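Local coordinates for BH2621 protein (Bacillus halodurans, PDB 2QML) that is uncharacterised but, as a member of the GNAT family, probably transfers acyl groups to an amine, perhaps the lysine side chain of a siderophore core, at residues Y88-D93 with N97-E102; Q62-L65 with H69-L72; V80-W85 with Q115-Q120. One frame throughout, in Å; residues are numbered along the deposited sequence. Where two conformers were deposited one is given.

Contact 1: Y88-D93 with N97-E102; sequences YWVKED and NYYPFE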
loop_
_atom_site.group_PDB
_atom_site.type_symbol
_atom_site.label_atom_id
_atom_site.label_comp_id
_atom_site.label_asym_id
_atom_site.label_seq_id
_atom_site.Cartn_x
_atom_site.Cartn_y
_atom_site.Cartn_z
ATOM N N TYR A 88 1.196 2.459 7.665
ATOM C CA TYR A 88 0.780 2.755 9.028
ATOM C C TYR A 88 1.262 1.746 10.064
ATOM O O TYR A 88 1.697 0.659 9.713
ATOM C CB TYR A 88 -0.759 2.892 9.074
ATOM C CG TYR A 88 -1.513 1.612 8.717
ATOM C CD1 TYR A 88 -1.855 0.718 9.703
ATOM C CD2 TYR A 88 -1.913 1.331 7.398
ATOM C CE1 TYR A 88 -2.527 -0.474 9.388
ATOM C CE2 TYR A 88 -2.594 0.131 7.097
ATOM C CZ TYR A 88 -2.901 -0.724 8.106
ATOM O OH TYR A 88 -3.585 -1.920 7.860
ATOM N N TRP A 89 1.241 2.190 11.331
ATOM C CA TRP A 89 1.503 1.350 12.484
ATOM C C TRP A 89 0.215 0.681 12.898
ATOM O O TRP A 89 -0.825 1.333 13.112
ATOM C CB TRP A 89 2.027 2.156 13.670
ATOM C CG TRP A 89 3.360 2.800 13.419
ATOM C CD1 TRP A 89 3.599 4.143 13.201
ATOM C CD2 TRP A 89 4.644 2.156 13.339
ATOM N NE1 TRP A 89 4.937 4.362 13.035
ATOM C CE2 TRP A 89 5.603 3.166 13.111
ATOM C CE3 TRP A 89 5.084 0.836 13.485
ATOM C CZ2 TRP A 89 6.951 2.882 12.979
ATOM C CZ3 TRP A 89 6.417 0.563 13.372
ATOM C CH2 TRP A 89 7.348 1.587 13.133
ATOM N N VAL A 90 0.268 -0.647 13.013
ATOM C CA VAL A 90 -0.920 -1.404 13.397
ATOM C C VAL A 90 -1.438 -0.926 14.756
ATOM O O VAL A 90 -2.657 -0.759 14.917
ATOM C CB VAL A 90 -0.660 -2.918 13.444
ATOM C CG1 VAL A 90 -1.819 -3.669 14.190
ATOM C CG2 VAL A 90 -0.479 -3.477 12.032
ATOM N N LYS A 91 -0.534 -0.666 15.718
ATOM C CA LYS A 91 -0.926 -0.346 17.081
ATOM C C LYS A 91 -1.927 0.799 17.166
ATOM O O LYS A 91 -2.789 0.787 18.021
ATOM C CB LYS A 91 0.318 -0.036 17.932
ATOM C CG LYS A 91 0.037 0.154 19.437
ATOM C CD LYS A 91 1.329 0.582 20.149
ATOM C CE LYS A 91 1.095 0.820 21.642
ATOM N NZ LYS A 91 2.386 1.193 22.277
ATOM N N GLU A 92 -1.811 1.760 16.265
ATOM C CA GLU A 92 -2.708 2.906 16.297
ATOM C C GLU A 92 -3.820 2.849 15.242
ATOM O O GLU A 92 -4.490 3.839 14.997
ATOM C CB GLU A 92 -1.864 4.209 16.162
ATOM C CG GLU A 92 -0.924 4.511 17.357
ATOM C CD GLU A 92 0.471 3.858 17.203
ATOM N N ASP A 93 -4.029 1.667 14.654
ATOM C CA ASP A 93 -4.959 1.486 13.601
ATOM C C ASP A 93 -6.122 0.589 14.042
ATOM O O ASP A 93 -5.967 -0.213 14.971
ATOM C CB ASP A 93 -4.255 0.810 12.435
ATOM C CG ASP A 93 -5.051 0.897 11.170
ATOM O OD1 ASP A 93 -4.989 1.996 10.555
ATOM O OD2 ASP A 93 -5.709 -0.106 10.787
ATOM N N ASN A 97 -7.464 -4.235 16.560
ATOM C CA ASN A 97 -8.551 -4.898 17.283
ATOM C C ASN A 97 -8.884 -6.310 16.821
ATOM O O ASN A 97 -9.637 -6.997 17.483
ATOM C CB ASN A 97 -9.816 -4.066 17.138
ATOM C CG ASN A 97 -9.666 -2.690 17.703
ATOM O OD1 ASN A 97 -9.354 -2.522 18.867
ATOM N ND2 ASN A 97 -9.822 -1.694 16.864
ATOM N N TYR A 98 -8.337 -6.744 15.698
ATOM C CA TYR A 98 -8.728 -8.013 15.081
ATOM C C TYR A 98 -7.754 -9.171 15.193
ATOM O O TYR A 98 -8.095 -10.279 14.786
ATOM C CB TYR A 98 -9.029 -7.733 13.601
ATOM C CG TYR A 98 -10.234 -6.858 13.410
ATOM C CD1 TYR A 98 -10.139 -5.485 13.510
ATOM C CD2 TYR A 98 -11.484 -7.400 13.161
ATOM C CE1 TYR A 98 -11.234 -4.676 13.368
ATOM C CE2 TYR A 98 -12.582 -6.596 13.005
ATOM C CZ TYR A 98 -12.454 -5.236 13.119
ATOM O OH TYR A 98 -13.521 -4.416 12.944
ATOM N N TYR A 99 -6.546 -8.942 15.706
ATOM C CA TYR A 99 -5.591 -10.006 15.842
ATOM C C TYR A 99 -4.577 -9.577 16.933
ATOM O O TYR A 99 -4.512 -8.403 17.274
ATOM C CB TYR A 99 -4.928 -10.329 14.482
ATOM C CG TYR A 99 -3.794 -9.410 14.121
ATOM C CD1 TYR A 99 -4.036 -8.169 13.565
ATOM C CD2 TYR A 99 -2.452 -9.812 14.293
ATOM C CE1 TYR A 99 -2.919 -7.288 13.240
ATOM C CE2 TYR A 99 -1.397 -8.990 14.004
ATOM C CZ TYR A 99 -1.625 -7.727 13.474
ATOM O OH TYR A 99 -0.543 -6.889 13.154
ATOM N N PRO A 100 -3.826 -10.530 17.519
ATOM C CA PRO A 100 -2.840 -10.247 18.585
ATOM C C PRO A 100 -1.556 -9.658 17.998
ATOM O O PRO A 100 -0.534 -10.316 17.876
ATOM C CB PRO A 100 -2.635 -11.618 19.235
ATOM C CG PRO A 100 -2.870 -12.576 18.169
ATOM C CD PRO A 100 -3.911 -11.987 17.259
ATOM N N PHE A 101 -1.666 -8.400 17.605
ATOM C CA PHE A 101 -0.574 -7.672 16.971
ATOM C C PHE A 101 0.607 -7.525 17.916
ATOM O O PHE A 101 0.456 -7.496 19.140
ATOM C CB PHE A 101 -1.082 -6.284 16.538
ATOM C CG PHE A 101 -1.365 -5.348 17.690
ATOM C CD1 PHE A 101 -2.579 -5.356 18.350
ATOM C CD2 PHE A 101 -0.388 -4.473 18.125
ATOM C CE1 PHE A 101 -2.821 -4.491 19.416
ATOM C CE2 PHE A 101 -0.614 -3.623 19.196
ATOM C CZ PHE A 101 -1.829 -3.630 19.835
ATOM N N GLU A 102 1.779 -7.411 17.318
ATOM C CA GLU A 102 3.000 -7.078 18.032
ATOM C C GLU A 102 3.207 -5.571 17.851
ATOM O O GLU A 102 2.794 -4.966 16.872
ATOM C CB GLU A 102 4.187 -7.902 17.543
ATOM C CG GLU A 102 4.012 -9.422 17.752
#
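Val-90 meets Tyr-99 and Phe-101 in a small apolar contact inside the connection between antiparallel neighbours of the GNAT sheet, strands 80-89 and 106-112. The chain leaves strand 80-89 in a turn, where Asp-93 N bonds Val-90 O at 2.8 Å, loops outward, and returns through 97-102, with the CA atoms of Val-90 and Phe-101 7.2 Å apart. Val-90 carries the contact on both of its methyls. CG1 and CG2 each lie 3.6 Å from the hydroxyl oxygen OH of Tyr-99, so that the valine straddles the end of the phenol. CG1, anti to the backbone N (chi1 166°), also reaches Phe-101 CB at 3.6 Å, which wedges it between the two aromatic residues. The phenol is fixed from elsewhere, its OH being hydrogen-bonded to Asp-105 OD2, while Val-144 of strand 142-145 lies against both Val-90 and Tyr-99. Between the two aromatics, Pro-100 is the centre of an inverse gamma turn, closed weakly from Phe-101 N to Tyr-99 O, and Phe-101 N stands over the rim of the Tyr-99 ring. On the more exposed side Lys-91 runs out, fully extended, to a salt bridge with Glu-103, and on its way passes Phe-101 obliquely, with its CG 3.8 Å from the ring atom CE2.

Contact 2: Q62-L65 with H69-L72; sequences QTFL and HQTL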
loop_
_atom_site.group_PDB
_atom_site.type_symbol
_atom_site.label_atom_id
_atom_site.label_comp_id
_atom_site.label_asym_id
_atom_site.label_seq_id
_atom_site.Cartn_x
_atom_site.Cartn_y
_atom_site.Cartn_z
ATOM N N GLN A 62 -6.074 16.594 4.158
ATOM C CA GLN A 62 -5.427 17.397 5.204
ATOM C C GLN A 62 -5.395 16.691 6.545
ATOM O O GLN A 62 -4.362 16.647 7.204
ATOM C CB GLN A 62 -6.170 18.713 5.277
ATOM C CG GLN A 62 -5.583 19.775 6.076
ATOM C CD GLN A 62 -6.340 21.038 5.820
ATOM O OE1 GLN A 62 -7.554 21.108 6.053
ATOM N NE2 GLN A 62 -5.649 22.034 5.298
ATOM N N THR A 63 -6.506 16.062 6.929
ATOM C CA THR A 63 -6.580 15.364 8.189
ATOM C C THR A 63 -5.585 14.187 8.191
ATOM O O THR A 63 -4.850 14.001 9.157
ATOM C CB THR A 63 -7.992 14.896 8.427
ATOM O OG1 THR A 63 -8.877 16.037 8.418
ATOM C CG2 THR A 63 -8.125 14.199 9.779
ATOM N N PHE A 64 -5.541 13.421 7.117
ATOM C CA PHE A 64 -4.641 12.264 7.006
ATOM C C PHE A 64 -3.191 12.687 6.980
ATOM O O PHE A 64 -2.380 12.027 7.578
ATOM C CB PHE A 64 -4.979 11.403 5.781
ATOM C CG PHE A 64 -5.899 10.250 6.091
ATOM C CD1 PHE A 64 -6.839 10.362 7.095
ATOM C CD2 PHE A 64 -5.830 9.047 5.400
ATOM C CE1 PHE A 64 -7.662 9.288 7.422
ATOM C CE2 PHE A 64 -6.654 7.990 5.738
ATOM C CZ PHE A 64 -7.577 8.120 6.754
ATOM N N LEU A 65 -2.890 13.819 6.371
ATOM C CA LEU A 65 -1.500 14.339 6.349
ATOM C C LEU A 65 -1.040 14.786 7.731
ATOM O O LEU A 65 0.160 14.742 8.014
ATOM C CB LEU A 65 -1.355 15.458 5.337
ATOM C CG LEU A 65 -1.370 15.075 3.845
ATOM C CD1 LEU A 65 -1.437 16.292 2.954
ATOM C CD2 LEU A 65 -0.176 14.145 3.429
ATOM N N HIS A 69 0.137 8.343 12.945
ATOM C CA HIS A 69 0.358 6.906 12.846
ATOM C C HIS A 69 0.560 6.441 11.414
ATOM O O HIS A 69 0.765 5.248 11.218
ATOM C CB HIS A 69 -0.797 6.103 13.539
ATOM C CG HIS A 69 -1.890 5.563 12.636
ATOM N ND1 HIS A 69 -2.867 6.355 12.070
ATOM C CD2 HIS A 69 -2.231 4.282 12.324
ATOM C CE1 HIS A 69 -3.717 5.593 11.391
ATOM N NE2 HIS A 69 -3.359 4.330 11.531
ATOM N N GLN A 70 0.493 7.352 10.427
ATOM C CA GLN A 70 0.633 6.957 9.039
ATOM C C GLN A 70 1.417 7.951 8.163
ATOM O O GLN A 70 1.588 9.112 8.507
ATOM C CB GLN A 70 -0.743 6.689 8.417
ATOM C CG GLN A 70 -1.668 7.912 8.279
ATOM C CD GLN A 70 -2.979 7.542 7.644
ATOM O OE1 GLN A 70 -3.026 6.699 6.747
ATOM N NE2 GLN A 70 -4.061 8.152 8.110
ATOM N N THR A 71 1.907 7.412 7.041
ATOM C CA THR A 71 2.625 8.141 6.006
ATOM C C THR A 71 1.884 7.920 4.704
ATOM O O THR A 71 1.571 6.776 4.369
ATOM C CB THR A 71 4.076 7.630 5.825
ATOM O OG1 THR A 71 4.713 7.696 7.090
ATOM C CG2 THR A 71 4.862 8.466 4.808
ATOM N N LEU A 72 1.532 9.009 4.018
ATOM C CA LEU A 72 0.905 8.969 2.692
ATOM C C LEU A 72 1.957 9.197 1.646
ATOM O O LEU A 72 2.707 10.207 1.728
ATOM C CB LEU A 72 -0.163 10.042 2.536
ATOM C CG LEU A 72 -1.534 9.710 3.138
ATOM C CD1 LEU A 72 -1.478 9.264 4.612
ATOM C CD2 LEU A 72 -2.452 10.927 2.972
HETATM O O HOH W 1 0.353 11.555 7.492
#
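The last turn of helix 54-65 comes against the start of strand 70-77, with the CA of Leu-65 6.9 Å from that of Leu-72 and the CA of Phe-64 7.8 Å from that of Gln-70. Two side chains from each element make the contact: Phe-64 with Gln-70, and Leu-65 together with Phe-64 on Leu-72. In the first pair an amide lies over an aromatic face. In the conformer given, one of two modelled for Gln-70, NE2 stands 3.3 Å above the plane of the Phe-64 ring, over its centre, while the amide and ring planes are inclined at 53°, so this is no flat stack. The glutamine leaves the strand with CG between the backbone N and the carbonyl carbon (chi1 66°) and then runs straight, which carries the amide across to the helix. NE2 also has a weak hydrogen bond to Asp-67 OD2 in the intervening turn. Beside the amide, Leu-72 contributes a single methyl to both helix residues: its CD2 lies 3.8 Å from Phe-64 CB and 4.0 Å from Leu-65 CD2, the two leucines crossing at about a right angle. A water bridges the backbones, 2.8 Å from Phe-64 O and 2.9 Å from Gln-70 O. Lys-7 NZ gives Gln-70 O a further hydrogen bond. In the GNAT fold this is where the helices that follow strand 20-26 hand the chain back to the sheet. Strand 70-77 then runs between strands 20-26 and 80-89, with Leu-72 pairing through its backbone with Val-27; Glu-86 of strand 80-89 lies against both Phe-64 and Gln-70, and Tyr-84 against Leu-72.

Contact 3: V80-W85 with Q115-Q120; sequences VPMSYW and QEYLGQ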
loop_
_atom_site.group_PDB
_atom_site.type_symbol
_atom_site.label_atom_id
_atom_site.label_comp_id
_atom_site.label_asym_id
_atom_site.label_seq_id
_atom_site.Cartn_x
_atom_site.Cartn_y
_atom_site.Cartn_z
ATOM N N VAL A 80 6.518 9.336 -13.489
ATOM C CA VAL A 80 5.091 9.560 -13.656
ATOM C C VAL A 80 4.354 9.018 -12.443
ATOM O O VAL A 80 4.442 7.850 -12.171
ATOM C CB VAL A 80 4.547 8.916 -14.955
ATOM C CG1 VAL A 80 3.036 9.116 -15.049
ATOM C CG2 VAL A 80 5.293 9.449 -16.277
ATOM N N PRO A 81 3.647 9.877 -11.716
ATOM C CA PRO A 81 2.946 9.466 -10.503
ATOM C C PRO A 81 1.738 8.615 -10.894
ATOM O O PRO A 81 0.979 8.977 -11.796
ATOM C CB PRO A 81 2.497 10.768 -9.886
ATOM C CG PRO A 81 2.477 11.741 -11.055
ATOM C CD PRO A 81 3.414 11.283 -12.071
HETATM N N MSE A 82 1.563 7.462 -10.273
HETATM C CA MSE A 82 0.469 6.562 -10.689
HETATM C C MSE A 82 -0.072 5.634 -9.587
HETATM O O MSE A 82 -0.901 4.781 -9.837
HETATM C CB MSE A 82 0.921 5.770 -11.935
HETATM C CG MSE A 82 2.342 5.175 -11.895
HETATM SE SE MSE A 82 2.718 3.981 -10.416
HETATM C CE MSE A 82 1.582 2.482 -11.002
ATOM N N SER A 83 0.345 5.870 -8.349
ATOM C CA SER A 83 -0.081 5.053 -7.228
ATOM C C SER A 83 -0.069 5.844 -5.918
ATOM O O SER A 83 0.704 6.795 -5.724
ATOM C CB SER A 83 0.772 3.782 -7.152
ATOM O OG SER A 83 2.127 4.091 -6.954
ATOM N N TYR A 84 -0.951 5.451 -5.029
ATOM C CA TYR A 84 -1.141 6.094 -3.738
ATOM C C TYR A 84 -1.018 4.994 -2.680
ATOM O O TYR A 84 -1.556 3.895 -2.855
ATOM C CB TYR A 84 -2.467 6.879 -3.695
ATOM C CG TYR A 84 -2.917 7.358 -2.327
ATOM C CD1 TYR A 84 -2.431 8.549 -1.762
ATOM C CD2 TYR A 84 -3.839 6.633 -1.592
ATOM C CE1 TYR A 84 -2.863 8.996 -0.522
ATOM C CE2 TYR A 84 -4.274 7.085 -0.380
ATOM C CZ TYR A 84 -3.755 8.252 0.159
ATOM O OH TYR A 84 -4.188 8.688 1.379
ATOM N N TRP A 85 -0.381 5.363 -1.580
ATOM C CA TRP A 85 -0.012 4.445 -0.535
ATOM C C TRP A 85 -0.226 5.065 0.836
ATOM O O TRP A 85 0.086 6.246 1.072
ATOM C CB TRP A 85 1.483 4.024 -0.676
ATOM C CG TRP A 85 1.846 3.578 -2.043
ATOM C CD1 TRP A 85 2.020 4.379 -3.157
ATOM C CD2 TRP A 85 1.983 2.237 -2.487
ATOM N NE1 TRP A 85 2.285 3.633 -4.201
ATOM C CE2 TRP A 85 2.250 2.306 -3.881
ATOM C CE3 TRP A 85 1.914 0.985 -1.869
ATOM C CZ2 TRP A 85 2.462 1.170 -4.663
ATOM C CZ3 TRP A 85 2.158 -0.135 -2.632
ATOM C CH2 TRP A 85 2.416 -0.035 -4.012
ATOM N N GLN A 115 -5.655 4.454 -15.205
ATOM C CA GLN A 115 -5.931 3.218 -15.929
ATOM C C GLN A 115 -4.775 2.763 -16.781
ATOM O O GLN A 115 -4.553 1.549 -16.924
ATOM C CB GLN A 115 -7.139 3.392 -16.824
ATOM C CG GLN A 115 -8.391 3.538 -16.032
ATOM C CD GLN A 115 -9.577 3.727 -16.930
ATOM O OE1 GLN A 115 -9.732 3.034 -17.937
ATOM N NE2 GLN A 115 -10.406 4.693 -16.594
ATOM N N GLU A 116 -4.007 3.730 -17.323
ATOM C CA GLU A 116 -2.871 3.418 -18.192
ATOM C C GLU A 116 -1.732 2.699 -17.467
ATOM O O GLU A 116 -0.757 2.301 -18.098
ATOM C CB GLU A 116 -2.335 4.659 -18.963
ATOM C CG GLU A 116 -1.582 5.805 -18.190
ATOM C CD GLU A 116 -2.490 6.958 -17.692
ATOM O OE1 GLU A 116 -3.726 6.786 -17.573
ATOM O OE2 GLU A 116 -1.963 8.037 -17.399
ATOM N N TYR A 117 -1.829 2.570 -16.141
ATOM C CA TYR A 117 -0.836 1.788 -15.382
ATOM C C TYR A 117 -1.368 0.482 -14.818
ATOM O O TYR A 117 -0.667 -0.204 -14.068
ATOM C CB TYR A 117 -0.204 2.683 -14.286
ATOM C CG TYR A 117 0.768 3.654 -14.895
ATOM C CD1 TYR A 117 2.085 3.272 -15.164
ATOM C CD2 TYR A 117 0.367 4.935 -15.281
ATOM C CE1 TYR A 117 2.975 4.155 -15.750
ATOM C CE2 TYR A 117 1.238 5.816 -15.877
ATOM C CZ TYR A 117 2.540 5.423 -16.131
ATOM O OH TYR A 117 3.413 6.305 -16.731
ATOM N N LEU A 118 -2.586 0.121 -15.205
ATOM C CA LEU A 118 -3.157 -1.161 -14.811
ATOM C C LEU A 118 -2.843 -2.233 -15.855
ATOM O O LEU A 118 -2.597 -1.947 -17.032
ATOM C CB LEU A 118 -4.672 -1.061 -14.679
ATOM C CG LEU A 118 -5.261 -0.081 -13.665
ATOM C CD1 LEU A 118 -6.802 0.011 -13.881
ATOM C CD2 LEU A 118 -4.861 -0.490 -12.245
ATOM N N GLY A 119 -2.909 -3.478 -15.413
ATOM C CA GLY A 119 -2.789 -4.621 -16.296
ATOM C C GLY A 119 -1.440 -4.904 -16.860
ATOM O O GLY A 119 -1.324 -5.658 -17.809
ATOM N N GLN A 120 -0.402 -4.333 -16.282
ATOM C CA GLN A 120 0.945 -4.500 -16.783
ATOM C C GLN A 120 1.934 -5.120 -15.801
ATOM O O GLN A 120 3.110 -5.167 -16.085
ATOM C CB GLN A 120 1.426 -3.136 -17.211
ATOM C CG GLN A 120 0.623 -2.645 -18.417
ATOM C CD GLN A 120 0.730 -1.185 -18.569
ATOM O OE1 GLN A 120 1.750 -0.679 -19.029
ATOM N NE2 GLN A 120 -0.337 -0.473 -18.208
#
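Aromatic contacts dominate between selenomethionine Met-82 and Tyr-117. Met-82 CG sits over the ring centre in a CH-pi contact, 3.7 Å from the centroid and only 12° off the normal. The chain then bends at each torsion, bringing SE obliquely over the same ring, a Met-aromatic contact at 5.2 Å from the centroid, and curling the CE methyl back to 3.7 Å from Tyr-117 CB. Apolar touches add to this: Val-80 crosses the phenol end at about a right angle, its CG1 3.8 Å from Tyr-117 CE2. Met-82 belongs to a classic beta bulge, facing Gly-75 together with Ser-83, and Tyr-117 belongs to the loop between strand 106-112 and helix 123-135. In acyl-CoA-dependent GNAT enzymes that loop carries a glycine-rich motif that grips the pyrophosphate of coenzyme A; Gly-119 is probably its first glycine here, at a positive phi (72°) that suits a residue without a side chain. Hydrogen bonds lie within each segment rather than between them. On the loop, the NE2 of Gln-120 donates to Glu-116 O (2.8 Å) and to Leu-118 O (2.9 Å), both acceptors lying in its amide plane. On the strand, Trp-85 NE1 donates in its ring plane to Ser-83 OG at 2.8 Å.

Contacts 1 and 3 use the two ends of strand 80-89, about 28 Å apart between centres and on opposite sides of the chain's centre; contact 2 holds its neighbour, strand 70-77. All three are partly buried, with one exposed participant each in contacts 1 (Lys-91) and 3 (Val-80) and none in contact 2. Their chemistry differs: valine against aromatics in the outer connection of contact 1, an amide over a ring plus a bridging water where helix meets strand in contact 2, and selenomethionine over tyrosine beside the loop of contact 3. His-69 NE2 joins contacts 1 and 2 by a probable hydrogen bond to Asp-93 OD1, while Leu-72 CD2 packs on Tyr-84 OH between contacts 2 and 3.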